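Local coordinates for protein probable ss-1,3-N-acetylglucosaminyltransferase (Staphylococcus aureus subsp. aureus N315, PDB 6H21) that is a probable glycosyltransferase with a GT-A type family 2 domain and a helical linker domain, modelled with uridine-diphosphate-N-acetylglucosamine and manganese, at residues 269-274 against 313-318. Numbering follows the deposited sequence.
Sequences QLAGKY and RDSDKY
The Tyr318 ring is flanked on both faces by aliphatic atoms: Gln269 CA sits over one, Lys317 CG over the other, each offset toward the rim. The Gln269 side is a CH-pi contact, with CA 3.8 Å from the centroid of the Tyr318 ring and 22° off its normal. In this helical TarS-type linker domain, the contact seats a 3-10 turn, 313-318, from the loop between helices 294-308 and 324-332, on one side of helix 264-281. Gln269 places CG anti to its N (chi1 -177°) and carries the extended chain across the ring at roughly a right angle, CG passing over the same face as CA, 3.9 Å from Tyr318 CD1. Beyond the ring, Tyr318 OH is hydrogen-bonded to Glu265 OE2, one turn before Gln269 on its helix, and the same oxygen forms a salt bridge with Lys317 NZ, while the Gln269 amide oxygen is taken by Lys266.

Gly272 and Ser315 form the nearest CA pair, 4.7 Å apart. With no side chain at Gly272, its CA packs directly against the turn, 4.0 Å from Tyr318 CB. No hydrogen bond spans the segments; Ser315 OG is hydrogen-bonded to Pro312 O, and Ser315 CB lies 3.9 Å from Ala271 CB, with Tyr256 of helix 242-256 touching both residues. The nearest polar link is a CA-H...O contact, Gly272 CA to Ser315 O at 3.4 Å, bent to 122° at the hydrogen.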
loop_
_atom_site.group_PDB
_atom_site.type_symbol
_atom_site.label_atom_id
_atom_site.label_comp_id
_atom_site.label_asym_id
_atom_site.label_seq_id
_atom_site.Cartn_x
_atom_site.Cartn_y
_atom_site.Cartn_z
ATOM N N GLN C 269 -5.004 -16.300 22.166
ATOM C CA GLN C 269 -5.576 -17.056 21.052
ATOM C C GLN C 269 -7.054 -16.698 20.882
ATOM O O GLN C 269 -7.498 -16.471 19.777
ATOM C CB GLN C 269 -5.440 -18.559 21.266
ATOM C CG GLN C 269 -5.962 -19.366 20.088
ATOM C CD GLN C 269 -6.068 -20.832 20.418
ATOM O OE1 GLN C 269 -6.611 -21.220 21.456
ATOM N NE2 GLN C 269 -5.538 -21.659 19.532
ATOM N N LEU C 270 -7.811 -16.689 21.986
ATOM C CA LEU C 270 -9.240 -16.367 21.912
ATOM C C LEU C 270 -9.446 -14.929 21.403
ATOM O O LEU C 270 -10.341 -14.671 20.617
ATOM C CB LEU C 270 -9.859 -16.567 23.295
ATOM C CG LEU C 270 -10.030 -18.023 23.714
ATOM C CD1 LEU C 270 -10.340 -18.112 25.196
ATOM C CD2 LEU C 270 -11.116 -18.706 22.893
ATOM N N ALA C 271 -8.630 -14.005 21.905
ATOM C CA ALA C 271 -8.659 -12.606 21.532
ATOM C C ALA C 271 -8.362 -12.438 20.030
ATOM O O ALA C 271 -9.022 -11.651 19.357
ATOM C CB ALA C 271 -7.680 -11.850 22.390
ATOM N N GLY C 272 -7.379 -13.193 19.512
ATOM C CA GLY C 272 -7.037 -13.196 18.085
ATOM C C GLY C 272 -8.158 -13.750 17.214
ATOM O O GLY C 272 -8.444 -13.245 16.111
ATOM N N LYS C 273 -8.788 -14.831 17.675
ATOM C CA LYS C 273 -9.915 -15.396 16.954
ATOM C C LYS C 273 -11.085 -14.409 16.935
ATOM O O LYS C 273 -11.804 -14.312 15.924
ATOM C CB LYS C 273 -10.304 -16.744 17.558
ATOM C CG LYS C 273 -9.235 -17.819 17.386
ATOM C CD LYS C 273 -8.946 -18.170 15.941
ATOM C CE LYS C 273 -7.627 -18.906 15.801
ATOM N NZ LYS C 273 -7.446 -19.426 14.423
ATOM N N TYR C 274 -11.274 -13.660 18.027
ATOM C CA TYR C 274 -12.362 -12.678 18.064
ATOM C C TYR C 274 -12.034 -11.532 17.091
ATOM O O TYR C 274 -12.918 -11.047 16.375
ATOM C CB TYR C 274 -12.680 -12.142 19.469
ATOM C CG TYR C 274 -13.855 -11.207 19.390
ATOM C CD1 TYR C 274 -15.145 -11.700 19.309
ATOM C CD2 TYR C 274 -13.668 -9.852 19.202
ATOM C CE1 TYR C 274 -16.234 -10.860 19.119
ATOM C CE2 TYR C 274 -14.743 -9.005 18.968
ATOM C CZ TYR C 274 -16.033 -9.504 18.932
ATOM O OH TYR C 274 -17.092 -8.662 18.705
ATOM N N ARG C 313 -0.659 -7.200 21.641
ATOM C CA ARG C 313 -0.153 -7.485 20.322
ATOM C C ARG C 313 0.129 -8.987 20.196
ATOM O O ARG C 313 0.105 -9.509 19.106
ATOM C CB ARG C 313 1.094 -6.639 20.059
ATOM C CG ARG C 313 0.770 -5.253 19.523
ATOM C CD ARG C 313 2.003 -4.466 19.115
ATOM N NE ARG C 313 1.620 -3.226 18.454
ATOM C CZ ARG C 313 1.393 -3.103 17.150
ATOM N NH1 ARG C 313 1.365 -4.174 16.373
ATOM N NH2 ARG C 313 1.156 -1.912 16.634
ATOM N N ASP C 314 0.338 -9.667 21.327
ATOM C CA ASP C 314 0.591 -11.116 21.361
ATOM C C ASP C 314 -0.585 -11.903 20.752
ATOM O O ASP C 314 -0.401 -13.059 20.343
ATOM C CB ASP C 314 0.897 -11.573 22.790
ATOM C CG ASP C 314 2.321 -11.290 23.254
ATOM O OD1 ASP C 314 3.221 -11.090 22.405
ATOM O OD2 ASP C 314 2.533 -11.268 24.440
ATOM N N SER C 315 -1.780 -11.287 20.681
ATOM C CA SER C 315 -2.964 -11.929 20.081
ATOM C C SER C 315 -2.921 -11.888 18.550
ATOM O O SER C 315 -3.648 -12.635 17.933
ATOM C CB SER C 315 -4.251 -11.311 20.583
ATOM O OG SER C 315 -4.385 -9.971 20.141
ATOM N N ASP C 316 -2.139 -10.966 17.968
ATOM C CA ASP C 316 -2.158 -10.680 16.548
ATOM C C ASP C 316 -1.701 -11.885 15.717
ATOM O O ASP C 316 -2.199 -12.072 14.648
ATOM C CB ASP C 316 -1.310 -9.446 16.195
ATOM C CG ASP C 316 -1.916 -8.148 16.718
ATOM O OD1 ASP C 316 -3.053 -8.229 17.255
ATOM O OD2 ASP C 316 -1.265 -7.059 16.540
ATOM N N LYS C 317 -0.761 -12.688 16.211
ATOM C CA LYS C 317 -0.295 -13.858 15.478
ATOM C C LYS C 317 -1.422 -14.879 15.303
ATOM O O LYS C 317 -1.297 -15.761 14.485
ATOM C CB LYS C 317 0.894 -14.520 16.178
ATOM C CG LYS C 317 0.649 -15.098 17.568
ATOM C CD LYS C 317 1.926 -15.691 18.143
ATOM C CE LYS C 317 1.822 -16.132 19.581
ATOM N NZ LYS C 317 1.847 -14.966 20.498
ATOM N N TYR C 318 -2.515 -14.761 16.072
ATOM C CA TYR C 318 -3.612 -15.699 15.963
ATOM C C TYR C 318 -4.676 -15.206 14.975
ATOM O O TYR C 318 -5.635 -15.889 14.752
ATOM C CB TYR C 318 -4.199 -15.974 17.349
ATOM C CG TYR C 318 -3.244 -16.721 18.239
ATOM C CD1 TYR C 318 -2.938 -18.052 17.994
ATOM C CD2 TYR C 318 -2.614 -16.087 19.297
ATOM C CE1 TYR C 318 -2.050 -18.750 18.799
ATOM C CE2 TYR C 318 -1.720 -16.767 20.106
ATOM C CZ TYR C 318 -1.435 -18.101 19.856
ATOM O OH TYR C 318 -0.566 -18.774 20.665
#